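Side-chain contacts in quinoline 2-oxidoreductase large subunit (Pseudomonas putida, PDB 1T3Q), which carries the molybdenum and pterin cytosine dinucleotide cofactor of a molybdenum hydroxylase that probably oxidises quinoline at its 2-position: residues D174-A177 with P178-A181; S227-R230 with T231-M235. All coordinates share one frame; numbering follows the deposited sequence.

Contact 1 of 2, residues D174-A177 with P178-A181; sequences DELA and PIFA
Leu-176 and Phe-180 both turn CG away from their own carbonyl carbon (chi1 -50° and -80°), and their side chains run side by side in the same direction. CB of Leu-176 lies 3.8 Å from CE1 of Phe-180, and CD1 of the leucine also approaches CE1. The carbonyl oxygen of Leu-176 sits at the ring edge, in the ring plane, 3.3 Å from Phe-180 CD1. Glu-175 bends at chi2 (50°), which folds its carboxylate back toward the chain. Glu-175 OE1 accepts from Ala-177 N at 3.2 Å, on its anti side and slightly out of the carboxylate plane. This is a capping bond at the start of helix 177-182. The stem of the glutamate crosses the proline ring at about a right angle, with Glu-175 CG 3.7 Å from Pro-178 CD. Leu-176 O takes a hydrogen bond from Phe-180 N at 2.9 Å. A weak, bent bond from Ile-179 N reaches the same oxygen. Ala-181 N continues the helical pattern to Ala-177 O at 2.9 Å. Ile-179 CD1 meets Leu-176 CD2 at 4.1 Å. Leu-176 and Ile-179 also pack on strands 312-322 and 352-360, and Arg-188 makes a cation-pi contact with the Phe-180 ring. The helix thus starts with its apolar side on the sheet. Pro-178, in the first turn, has no N-H to offer. The negative carboxylate meets an N-H at the helix start, where the helix dipole would probably stabilise its charge.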
loop_
_atom_site.group_PDB
_atom_site.type_symbol
_atom_site.label_atom_id
_atom_site.label_comp_id
_atom_site.label_asym_id
_atom_site.label_seq_id
_atom_site.Cartn_x
_atom_site.Cartn_y
_atom_site.Cartn_z
ATOM N N ASP B 174 -14.229 50.065 25.696
ATOM C CA ASP B 174 -14.301 51.521 25.802
ATOM C C ASP B 174 -15.754 51.947 26.008
ATOM O O ASP B 174 -16.680 51.247 25.594
ATOM C CB ASP B 174 -13.751 52.173 24.529
ATOM C CG ASP B 174 -12.266 51.935 24.347
ATOM O OD1 ASP B 174 -11.790 52.000 23.193
ATOM O OD2 ASP B 174 -11.570 51.690 25.359
ATOM N N GLU B 175 -15.947 53.090 26.659
ATOM C CA GLU B 175 -17.283 53.627 26.906
ATOM C C GLU B 175 -17.726 54.310 25.615
ATOM O O GLU B 175 -17.164 55.333 25.226
ATOM C CB GLU B 175 -17.231 54.637 28.057
ATOM C CG GLU B 175 -18.563 55.290 28.404
ATOM C CD GLU B 175 -19.678 54.278 28.591
ATOM O OE1 GLU B 175 -20.319 53.894 27.585
ATOM O OE2 GLU B 175 -19.906 53.857 29.746
ATOM N N LEU B 176 -18.735 53.750 24.953
ATOM C CA LEU B 176 -19.192 54.304 23.683
ATOM C C LEU B 176 -20.530 55.037 23.685
ATOM O O LEU B 176 -20.826 55.775 22.746
ATOM C CB LEU B 176 -19.239 53.195 22.626
ATOM C CG LEU B 176 -17.996 52.317 22.460
ATOM C CD1 LEU B 176 -18.203 51.390 21.263
ATOM C CD2 LEU B 176 -16.753 53.180 22.257
ATOM N N ALA B 177 -21.342 54.833 24.720
ATOM C CA ALA B 177 -22.649 55.485 24.785
ATOM C C ALA B 177 -22.578 56.976 24.461
ATOM O O ALA B 177 -23.315 57.471 23.604
ATOM C CB ALA B 177 -23.282 55.271 26.162
ATOM N N PRO B 178 -21.692 57.721 25.140
ATOM C CA PRO B 178 -21.614 59.152 24.835
ATOM C C PRO B 178 -21.175 59.445 23.400
ATOM O O PRO B 178 -21.563 60.460 22.828
ATOM C CB PRO B 178 -20.631 59.678 25.881
ATOM C CG PRO B 178 -19.782 58.480 26.195
ATOM C CD PRO B 178 -20.786 57.362 26.242
ATOM N N ILE B 179 -20.375 58.563 22.812
ATOM C CA ILE B 179 -19.936 58.784 21.438
ATOM C C ILE B 179 -21.122 58.621 20.483
ATOM O O ILE B 179 -21.347 59.462 19.612
ATOM C CB ILE B 179 -18.796 57.811 21.041
ATOM C CG1 ILE B 179 -17.561 58.093 21.901
ATOM C CG2 ILE B 179 -18.463 57.974 19.558
ATOM C CD1 ILE B 179 -16.370 57.172 21.640
ATOM N N PHE B 180 -21.889 57.546 20.655
ATOM C CA PHE B 180 -23.051 57.316 19.804
ATOM C C PHE B 180 -24.110 58.383 20.025
ATOM O O PHE B 180 -24.894 58.686 19.131
ATOM C CB PHE B 180 -23.659 55.933 20.063
ATOM C CG PHE B 180 -22.929 54.824 19.380
ATOM C CD1 PHE B 180 -21.840 54.208 19.987
ATOM C CD2 PHE B 180 -23.290 54.433 18.091
ATOM C CE1 PHE B 180 -21.120 53.219 19.320
ATOM C CE2 PHE B 180 -22.575 53.447 17.418
ATOM C CZ PHE B 180 -21.487 52.840 18.032
ATOM N N ALA B 181 -24.123 58.960 21.219
ATOM C CA ALA B 181 -25.104 59.984 21.539
ATOM C C ALA B 181 -24.780 61.351 20.946
ATOM O O ALA B 181 -25.688 62.142 20.688
ATOM C CB ALA B 181 -25.250 60.101 23.049
#

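Contact 2 of 2, residues S227-R230 with T231-M235; sequences SFVR and TMVAM
Phe-228 and Met-232, one helical turn apart, make the aromatic part of the contact. Phe-228 holds CG anti to its backbone nitrogen (chi1 163°), and this turns one face of the ring toward Met-232 CG. The methionine carbon lies over that face, displaced toward the rim. Met-232 CG is 3.9 Å from the centroid of the Phe-228 ring, a CH-pi contact, and 3.5 Å from Phe-228 CE1. The methionine bends at chi2 and chi3, and Met-232 SD comes to the Phe-228 ring obliquely, 4.9 Å from the centroid, as a Met-aromatic contact. With an alanine here in place of Phe-228, Met-232 CG and SD would probably lose their aromatic partner, and the methionine would be freer to turn. Among aliphatic groups, Val-229 CG1 meets Val-233 CG2 at 4.0 Å. Both valines also pack on strand 216-221 and helix 263-275. They lie on helix 226-237, the crossover helix of a beta-alpha-beta unit between the parallel strands 216-221 and 244-247. The backbone bonds are regular i to i+4 links. Met-232 N reaches Phe-228 O at 3.0 Å, and Val-233 N reaches Val-229 O at 2.9 Å. Ser-227 O receives Thr-231 N at 3.1 Å and has Thr-231 OG1 3.0 Å away. That hydroxyl is hydrogen-bonded to Tyr-540 OH and Glu-241 OE1. Among the other polar ends, the extended Arg-230 bonds through NE to Ile-244 O and through NH1 forms a salt bridge with Asp-492 of the second subunit, while Ser-227 OG pairs with Gly-541 N.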
loop_
_atom_site.group_PDB
_atom_site.type_symbol
_atom_site.label_atom_id
_atom_site.label_comp_id
_atom_site.label_asym_id
_atom_site.label_seq_id
_atom_site.Cartn_x
_atom_site.Cartn_y
_atom_site.Cartn_z
ATOM N N SER B 227 -0.955 14.739 10.957
ATOM C CA SER B 227 -0.140 14.620 12.168
ATOM C C SER B 227 -1.004 14.803 13.414
ATOM O O SER B 227 -0.794 14.138 14.432
ATOM C CB SER B 227 0.986 15.662 12.173
ATOM O OG SER B 227 1.897 15.438 11.111
ATOM N N PHE B 228 -1.968 15.715 13.316
ATOM C CA PHE B 228 -2.896 16.012 14.403
ATOM C C PHE B 228 -3.750 14.782 14.711
ATOM O O PHE B 228 -3.917 14.399 15.870
ATOM C CB PHE B 228 -3.783 17.189 13.988
ATOM C CG PHE B 228 -5.022 17.354 14.817
ATOM C CD1 PHE B 228 -4.955 17.841 16.120
ATOM C CD2 PHE B 228 -6.268 17.049 14.281
ATOM C CE1 PHE B 228 -6.117 18.024 16.875
ATOM C CE2 PHE B 228 -7.436 17.228 15.029
ATOM C CZ PHE B 228 -7.357 17.717 16.329
ATOM N N VAL B 229 -4.290 14.161 13.667
ATOM C CA VAL B 229 -5.122 12.977 13.850
ATOM C C VAL B 229 -4.337 11.848 14.512
ATOM O O VAL B 229 -4.830 11.200 15.439
ATOM C CB VAL B 229 -5.695 12.491 12.496
ATOM C CG1 VAL B 229 -6.451 11.177 12.678
ATOM C CG2 VAL B 229 -6.626 13.550 11.927
ATOM N N ARG B 230 -3.118 11.614 14.039
ATOM C CA ARG B 230 -2.276 10.562 14.597
ATOM C C ARG B 230 -2.073 10.755 16.102
ATOM O O ARG B 230 -2.259 9.825 16.886
ATOM C CB ARG B 230 -0.916 10.542 13.892
ATOM C CG ARG B 230 0.108 9.583 14.512
ATOM C CD ARG B 230 1.388 9.593 13.711
ATOM N NE ARG B 230 2.458 8.773 14.289
ATOM C CZ ARG B 230 3.565 9.266 14.841
ATOM N NH1 ARG B 230 4.489 8.448 15.330
ATOM N NH2 ARG B 230 3.747 10.579 14.912
ATOM N N THR B 231 -1.692 11.964 16.496
ATOM C CA THR B 231 -1.463 12.266 17.906
ATOM C C THR B 231 -2.737 12.135 18.743
ATOM O O THR B 231 -2.690 11.630 19.868
ATOM C CB THR B 231 -0.900 13.691 18.083
ATOM O OG1 THR B 231 0.266 13.850 17.267
ATOM C CG2 THR B 231 -0.522 13.935 19.541
ATOM N N MET B 232 -3.872 12.578 18.206
ATOM C CA MET B 232 -5.122 12.495 18.952
ATOM C C MET B 232 -5.635 11.065 19.084
ATOM O O MET B 232 -6.223 10.709 20.110
ATOM C CB MET B 232 -6.201 13.387 18.323
ATOM C CG MET B 232 -5.865 14.879 18.338
ATOM S SD MET B 232 -5.342 15.506 19.964
ATOM C CE MET B 232 -3.619 15.509 19.737
ATOM N N VAL B 233 -5.430 10.245 18.059
ATOM C CA VAL B 233 -5.863 8.854 18.148
ATOM C C VAL B 233 -5.045 8.191 19.255
ATOM O O VAL B 233 -5.576 7.433 20.074
ATOM C CB VAL B 233 -5.627 8.087 16.831
ATOM C CG1 VAL B 233 -5.834 6.590 17.053
ATOM C CG2 VAL B 233 -6.590 8.585 15.767
ATOM N N ALA B 234 -3.749 8.493 19.280
ATOM C CA ALA B 234 -2.858 7.927 20.285
ATOM C C ALA B 234 -3.333 8.284 21.692
ATOM O O ALA B 234 -3.400 7.424 22.570
ATOM C CB ALA B 234 -1.440 8.435 20.074
ATOM N N MET B 235 -3.670 9.552 21.894
ATOM C CA MET B 235 -4.116 10.023 23.198
ATOM C C MET B 235 -5.518 9.583 23.613
ATOM O O MET B 235 -5.715 9.099 24.727
ATOM C CB MET B 235 -4.024 11.549 23.257
ATOM C CG MET B 235 -2.627 12.080 22.974
ATOM S SD MET B 235 -2.298 13.651 23.795
ATOM C CE MET B 235 -2.602 14.801 22.518
#

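Both contacts are local and belong to the same molybdopterin cofactor-binding domain family. Their centres are about 48 Å apart, and they share no helix or strand. Contact 1 is at the surface, where a loop enters a short helix lying on a sheet. Contact 2 is mostly buried, along a helix that crosses between two strands of a different sheet. In contact 1 a carboxylate caps the helix start, and one carbonyl takes a good N-H bond and a weak second one. Contact 2 has a regular run of i to i+4 helical bonds and adds methionine-aromatic packing. Only contact 2 touches the second subunit. The side chain of Phe-228 is also about 11 Å from the bound dioxosulfidomolybdenum ion.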